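Local coordinates for Lin1840 protein (Listeria innocua serovar 6a, PDB 4ZO9) that probably hydrolyses terminal, non-reducing beta-D-glucosyl residues with release of beta-D-glucose, as a beta-glucosidase of glycosyl hydrolase family 3, at residues P85-A90 and H131-S136; G171-A176 and M186-K191. The protein carries 2 engineered substitutions. One frame throughout, in Å; residues are numbered along the deposited sequence.

In the fold
Both contacts belong to the TIM-barrel-like N-terminal domain of a family 3 glycosidase, their centres about 11 Å apart. Contact 1 pairs strand 87-90 with strand 133-134; contact 2 lays the end of helix 158-173 on strand 187-193, the next strand of the same parallel sheet. They touch directly: Tyr172 OH lies 2.6 Å from Ser136 OG, a probable hydrogen bond, and Lys191 NZ lies 2.8 Å from Phe135 O, another. Both also reach the bound beta-D-glucopyranose, contact 1 through CB of Phe135, 3.5 Å from sugar O4, and contact 2 through the side chain of Lys191. Asp91, Arg149, His192 and Glu473 bind the same sugar.

Contact 1 (P85-A90 and H131-S136); sequences PLVFMA and HHVTFS. With BGC (beta-D-glucopyranose), chain C.
Phe88 O is gripped by two consecutive backbone amides of segment 131-136, His132 N at 2.8 Å and Val133 N at 3.2 Å. The Val133 bond lies in the carbonyl plane but is bent at its hydrogen (136°), whereas the His132 donor is tilted out of that plane. Farther along, Ala90 N donates to Val133 O, and Phe135 N to Ala90 O, giving a parallel register of Met89 beside Val133 and Ala90 beside Thr134. The His132 ring lies beside the start of strand 87-90: Phe88 CB sits over one face, off centre, while Val87 CA and Leu86 O meet the ring edge in its plane. The Phe88 ring stands nearly perpendicular to this imidazole, and its CD1 approaches CE1 of His132 at 3.6 Å. His131 instead receives the methyl of Ala90 over a ring face, CB standing 3.9 Å from the ring centroid. A water at the imidazole edge joins His131 ND1 to Met89 O, and Tyr96 binds NE2, so both ring nitrogens have partners. On the other side of the sheet, Met89 and Val133 run side by side, CG against CB. With CG of Met89 anti to its carbonyl carbon (chi1 -46°) and the chain extended beyond, SD reaches CE1 of Phe135 at 3.6 Å, an oblique Met-aromatic contact; Met89 CB also abuts CZ of that ring at 3.4 Å. Phe135 centres an inverse gamma turn just beyond strand 133-134, and its CE2 approaches C6 of the bound glucose. Strand 59-61 continues the sheet beyond Met89, and strand 187-193 beyond Thr134. Adjacent parallel strands delivering residues from their C-terminal ends to a sugar are characteristic of the TIM-barrel glycosidase active site.

Contact 2 (G171-A176 and M186-K191); sequences GYQGDA and MAACVK. With BGC (beta-D-glucopyranose), chain C.
Gln173 and Tyr172 leave the end of their helix on diverging courses, the carboxamide reaching obliquely to the backbone at the start of the strand and the phenol ring passing the methyl of Ala188. Gln173 has CG anti to its carbonyl carbon (chi1 -65°) and an extended chain beyond, which carries OE1 past Met186 to Ala188 N, 2.8 Å away. That N-H comes in the plane of the side-chain amide, on a lone pair of OE1, and the bond is nearly straight (165° at the hydrogen). On the way CG of Gln173 packs closely against Met186 O, at 3.1 Å. Lys232 N also donates to OE1, and NE2 donates to Gly230 O, so partners at both ends of the carboxamide fix its rotation in a buried setting. The Tyr172 ring meets the CB of Ala188 obliquely, CD2 being its nearest atom at 4.1 Å; its hydroxyl leads on to Ser136 of contact 1. Between the backbones, Met186 N donates to Tyr172 O over 2.9 Å, from above the carbonyl plane instead of along a lone pair. Gln185 NE2 donates to this carbonyl oxygen and to Gly171 O, occupying acceptors that the closing helix turn leaves available. Gly174 then takes a positive phi and leads the chain out of the helix. Lys191, farther down the strand, holds the bound glucose, its NZ donating to O3 at 3.0 Å and to O4 at 2.9 Å. Strand 187-193 lies between strands 133-134 and 233-236 in the parallel sheet. Contact 2 joins its beginning to the end of helix 158-173, the helix that precedes it, and helix 112-128 packs against both Tyr172 and Met186.

Contact 1 (P85-A90 and H131-S136)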
loop_
_atom_site.group_PDB
_atom_site.type_symbol
_atom_site.label_atom_id
_atom_site.label_comp_id
_atom_site.label_asym_id
_atom_site.label_seq_id
_atom_site.Cartn_x
_atom_site.Cartn_y
_atom_site.Cartn_z
ATOM N N PRO A 85 -27.049 -35.017 -13.615
ATOM C CA PRO A 85 -27.368 -34.525 -12.283
ATOM C C PRO A 85 -26.651 -33.175 -11.952
ATOM O O PRO A 85 -25.596 -32.856 -12.532
ATOM C CB PRO A 85 -26.838 -35.624 -11.336
ATOM C CG PRO A 85 -26.256 -36.683 -12.162
ATOM C CD PRO A 85 -26.140 -36.173 -13.571
ATOM N N LEU A 86 -27.243 -32.404 -11.037
ATOM C CA LEU A 86 -26.646 -31.137 -10.540
ATOM C C LEU A 86 -25.507 -31.427 -9.628
ATOM O O LEU A 86 -25.547 -32.425 -8.896
ATOM C CB LEU A 86 -27.646 -30.344 -9.716
ATOM C CG LEU A 86 -28.810 -29.847 -10.545
ATOM C CD1 LEU A 86 -30.044 -29.679 -9.681
ATOM C CD2 LEU A 86 -28.400 -28.573 -11.253
ATOM N N VAL A 87 -24.500 -30.552 -9.654
ATOM C CA VAL A 87 -23.466 -30.539 -8.613
ATOM C C VAL A 87 -23.832 -29.416 -7.602
ATOM O O VAL A 87 -24.198 -28.288 -8.005
ATOM C CB VAL A 87 -22.025 -30.411 -9.183
ATOM C CG1 VAL A 87 -21.879 -29.162 -10.017
ATOM C CG2 VAL A 87 -21.009 -30.460 -8.062
ATOM N N PHE A 88 -23.840 -29.806 -6.311
ATOM C CA PHE A 88 -24.091 -28.938 -5.163
ATOM C C PHE A 88 -22.820 -28.439 -4.486
ATOM O O PHE A 88 -21.983 -29.236 -4.022
ATOM C CB PHE A 88 -24.920 -29.656 -4.146
ATOM C CG PHE A 88 -26.332 -29.865 -4.609
ATOM C CD1 PHE A 88 -26.617 -30.769 -5.629
ATOM C CD2 PHE A 88 -27.353 -29.150 -4.067
ATOM C CE1 PHE A 88 -27.914 -30.935 -6.076
ATOM C CE2 PHE A 88 -28.666 -29.319 -4.513
ATOM C CZ PHE A 88 -28.931 -30.199 -5.517
ATOM N N MET A 89 -22.698 -27.117 -4.414
ATOM C CA MET A 89 -21.501 -26.469 -3.823
ATOM C C MET A 89 -21.847 -25.594 -2.616
ATOM O O MET A 89 -22.999 -25.109 -2.481
ATOM C CB MET A 89 -20.764 -25.662 -4.891
ATOM C CG MET A 89 -20.557 -26.383 -6.223
ATOM S SD MET A 89 -19.202 -25.618 -7.136
ATOM C CE MET A 89 -19.451 -26.468 -8.691
ATOM N N ALA A 90 -20.891 -25.454 -1.688
ATOM C CA ALA A 90 -21.140 -24.588 -0.520
ATOM C C ALA A 90 -19.878 -23.996 0.101
ATOM O O ALA A 90 -18.789 -24.506 -0.048
ATOM C CB ALA A 90 -21.888 -25.374 0.539
ATOM N N HIS A 131 -23.726 -31.794 0.412
ATOM C CA HIS A 131 -22.854 -30.909 -0.356
ATOM C C HIS A 131 -21.699 -31.679 -0.986
ATOM O O HIS A 131 -21.096 -32.520 -0.348
ATOM C CB HIS A 131 -22.282 -29.774 0.519
ATOM C CG HIS A 131 -23.308 -28.995 1.276
ATOM N ND1 HIS A 131 -24.224 -28.150 0.669
ATOM C CD2 HIS A 131 -23.571 -28.945 2.600
ATOM C CE1 HIS A 131 -24.981 -27.602 1.588
ATOM N NE2 HIS A 131 -24.605 -28.062 2.766
ATOM N N HIS A 132 -21.365 -31.354 -2.245
ATOM C CA HIS A 132 -20.328 -32.076 -2.994
ATOM C C HIS A 132 -18.976 -31.362 -3.033
ATOM O O HIS A 132 -17.919 -31.996 -3.213
ATOM C CB HIS A 132 -20.782 -32.283 -4.426
ATOM C CG HIS A 132 -22.120 -32.927 -4.549
ATOM N ND1 HIS A 132 -22.989 -32.632 -5.575
ATOM C CD2 HIS A 132 -22.740 -33.865 -3.795
ATOM C CE1 HIS A 132 -24.081 -33.361 -5.458
ATOM N NE2 HIS A 132 -23.965 -34.101 -4.374
ATOM N N VAL A 133 -19.021 -30.032 -2.950
ATOM C CA VAL A 133 -17.868 -29.156 -3.111
ATOM C C VAL A 133 -17.911 -28.087 -2.016
ATOM O O VAL A 133 -18.978 -27.501 -1.738
ATOM C CB VAL A 133 -17.882 -28.350 -4.451
ATOM C CG1 VAL A 133 -16.614 -27.487 -4.584
ATOM C CG2 VAL A 133 -17.968 -29.233 -5.672
ATOM N N THR A 134 -16.750 -27.819 -1.407
ATOM C CA THR A 134 -16.629 -26.658 -0.564
ATOM C C THR A 134 -15.784 -25.541 -1.184
ATOM O O THR A 134 -14.808 -25.818 -1.843
ATOM C CB THR A 134 -16.080 -26.980 0.811
ATOM O OG1 THR A 134 -16.096 -25.755 1.596
ATOM C CG2 THR A 134 -14.677 -27.563 0.721
ATOM N N PHE A 135 -16.161 -24.272 -0.962
ATOM C CA PHE A 135 -15.370 -23.147 -1.450
ATOM C C PHE A 135 -14.288 -22.787 -0.430
ATOM O O PHE A 135 -14.318 -21.732 0.156
ATOM C CB PHE A 135 -16.206 -21.916 -1.799
ATOM C CG PHE A 135 -17.309 -22.174 -2.807
ATOM C CD1 PHE A 135 -17.021 -22.719 -4.053
ATOM C CD2 PHE A 135 -18.626 -21.895 -2.478
ATOM C CE1 PHE A 135 -17.999 -22.920 -4.997
ATOM C CE2 PHE A 135 -19.610 -22.027 -3.420
ATOM C CZ PHE A 135 -19.300 -22.568 -4.705
ATOM N N SER A 136 -13.363 -23.720 -0.268
ATOM C CA SER A 136 -12.211 -23.662 0.629
ATOM C C SER A 136 -11.115 -24.632 0.100
ATOM O O SER A 136 -11.425 -25.634 -0.539
ATOM C CB SER A 136 -12.659 -24.063 2.043
ATOM O OG SER A 136 -11.574 -24.210 2.947
HETATM C C2 BGC C . -17.595 -14.934 -1.607
HETATM C C3 BGC C . -16.789 -16.180 -1.978
HETATM C C4 BGC C . -17.734 -17.356 -1.887
HETATM C C5 BGC C . -18.652 -17.317 -3.120
HETATM C C6 BGC C . -19.817 -18.280 -2.943
HETATM C C1 BGC C . -18.894 -14.853 -2.464
HETATM O O2 BGC C . -16.807 -13.753 -1.772
HETATM O O3 BGC C . -15.692 -16.377 -1.091
HETATM O O4 BGC C . -17.000 -18.526 -1.848
HETATM O O5 BGC C . -19.078 -15.916 -3.445
HETATM O O6 BGC C . -20.635 -17.740 -1.913
HETATM O O HOH W 1 -25.143 -26.731 -1.860
#

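Contact 2 (G171-A176 and M186-K191)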
loop_
_atom_site.group_PDB
_atom_site.type_symbol
_atom_site.label_atom_id
_atom_site.label_comp_id
_atom_site.label_asym_id
_atom_site.label_seq_id
_atom_site.Cartn_x
_atom_site.Cartn_y
_atom_site.Cartn_z
ATOM N N GLY A 171 -7.394 -32.962 3.777
ATOM C CA GLY A 171 -8.477 -33.280 4.743
ATOM C C GLY A 171 -9.864 -33.306 4.136
ATOM O O GLY A 171 -10.706 -34.167 4.506
ATOM N N TYR A 172 -10.155 -32.366 3.230
ATOM C CA TYR A 172 -11.485 -32.343 2.547
ATOM C C TYR A 172 -11.610 -33.526 1.583
ATOM O O TYR A 172 -12.641 -34.229 1.510
ATOM C CB TYR A 172 -11.669 -31.051 1.721
ATOM C CG TYR A 172 -11.873 -29.734 2.486
ATOM C CD1 TYR A 172 -12.883 -29.595 3.456
ATOM C CD2 TYR A 172 -11.082 -28.616 2.214
ATOM C CE1 TYR A 172 -13.071 -28.406 4.121
ATOM C CE2 TYR A 172 -11.261 -27.433 2.917
ATOM C CZ TYR A 172 -12.267 -27.322 3.857
ATOM O OH TYR A 172 -12.455 -26.134 4.536
ATOM N N GLN A 173 -10.558 -33.732 0.783
ATOM C CA GLN A 173 -10.679 -34.617 -0.379
ATOM C C GLN A 173 -10.216 -36.049 -0.167
ATOM O O GLN A 173 -10.665 -36.947 -0.851
ATOM C CB GLN A 173 -9.888 -34.017 -1.556
ATOM C CG GLN A 173 -10.460 -32.701 -2.047
ATOM C CD GLN A 173 -9.909 -32.234 -3.390
ATOM O OE1 GLN A 173 -10.501 -31.364 -4.029
ATOM N NE2 GLN A 173 -8.767 -32.766 -3.800
ATOM N N GLY A 174 -9.280 -36.253 0.737
ATOM C CA GLY A 174 -8.548 -37.516 0.812
ATOM C C GLY A 174 -7.856 -37.774 -0.522
ATOM O O GLY A 174 -7.315 -36.870 -1.157
ATOM N N ASP A 175 -7.907 -39.028 -0.941
ATOM C CA ASP A 175 -7.368 -39.425 -2.207
ATOM C C ASP A 175 -8.278 -38.872 -3.302
ATOM O O ASP A 175 -9.349 -39.389 -3.536
ATOM C CB ASP A 175 -7.290 -40.963 -2.235
ATOM C CG ASP A 175 -6.713 -41.508 -3.506
ATOM O OD1 ASP A 175 -6.764 -40.872 -4.590
ATOM O OD2 ASP A 175 -6.280 -42.644 -3.429
ATOM N N ALA A 176 -7.829 -37.837 -4.002
ATOM C CA ALA A 176 -8.680 -37.137 -4.995
ATOM C C ALA A 176 -9.249 -38.069 -6.090
ATOM O O ALA A 176 -10.330 -37.860 -6.579
ATOM C CB ALA A 176 -7.906 -35.996 -5.661
ATOM N N MET A 186 -15.094 -34.620 0.073
ATOM C CA MET A 186 -15.715 -33.737 -0.929
ATOM C C MET A 186 -14.665 -32.992 -1.717
ATOM O O MET A 186 -13.514 -32.968 -1.335
ATOM C CB MET A 186 -16.646 -32.722 -0.255
ATOM C CG MET A 186 -15.946 -31.652 0.568
ATOM S SD MET A 186 -17.015 -30.843 1.772
ATOM C CE MET A 186 -18.406 -30.307 0.800
ATOM N N ALA A 187 -15.073 -32.388 -2.826
ATOM C CA ALA A 187 -14.158 -31.618 -3.663
ATOM C C ALA A 187 -13.877 -30.275 -2.988
ATOM O O ALA A 187 -14.742 -29.660 -2.345
ATOM C CB ALA A 187 -14.712 -31.410 -5.071
ATOM N N ALA A 188 -12.635 -29.850 -3.111
ATOM C CA ALA A 188 -12.179 -28.567 -2.621
ATOM C C ALA A 188 -12.042 -27.662 -3.810
ATOM O O ALA A 188 -11.740 -28.125 -4.938
ATOM C CB ALA A 188 -10.837 -28.695 -1.898
ATOM N N CYS A 189 -12.294 -26.382 -3.547
ATOM C CA CYS A 189 -12.168 -25.290 -4.472
ATOM C C CYS A 189 -11.252 -24.213 -3.893
ATOM O O CYS A 189 -11.633 -23.464 -2.984
ATOM C CB CYS A 189 -13.508 -24.635 -4.713
ATOM S SG CYS A 189 -13.474 -23.339 -5.962
ATOM N N VAL A 190 -10.057 -24.147 -4.437
ATOM C CA VAL A 190 -9.093 -23.081 -4.097
ATOM C C VAL A 190 -9.657 -21.700 -4.447
ATOM O O VAL A 190 -10.280 -21.541 -5.502
ATOM C CB VAL A 190 -7.751 -23.368 -4.859
ATOM C CG1 VAL A 190 -6.750 -22.225 -4.752
ATOM C CG2 VAL A 190 -7.099 -24.617 -4.289
ATOM N N LYS A 191 -9.487 -20.700 -3.584
ATOM C CA LYS A 191 -9.975 -19.341 -3.908
ATOM C C LYS A 191 -9.030 -18.322 -3.241
ATOM O O LYS A 191 -8.232 -18.711 -2.381
ATOM C CB LYS A 191 -11.465 -19.160 -3.538
ATOM C CG LYS A 191 -11.752 -18.966 -2.070
ATOM C CD LYS A 191 -13.198 -19.272 -1.714
ATOM C CE LYS A 191 -13.523 -18.682 -0.358
ATOM N NZ LYS A 191 -14.878 -19.008 0.088
HETATM C C2 BGC C . -17.595 -14.934 -1.607
HETATM C C3 BGC C . -16.789 -16.180 -1.978
HETATM C C4 BGC C . -17.734 -17.356 -1.887
HETATM C C5 BGC C . -18.652 -17.317 -3.120
HETATM C C6 BGC C . -19.817 -18.280 -2.943
HETATM C C1 BGC C . -18.894 -14.853 -2.464
HETATM O O2 BGC C . -16.807 -13.753 -1.772
HETATM O O3 BGC C . -15.692 -16.377 -1.091
HETATM O O4 BGC C . -17.000 -18.526 -1.848
HETATM O O5 BGC C . -19.078 -15.916 -3.445
HETATM O O6 BGC C . -20.635 -17.740 -1.913
#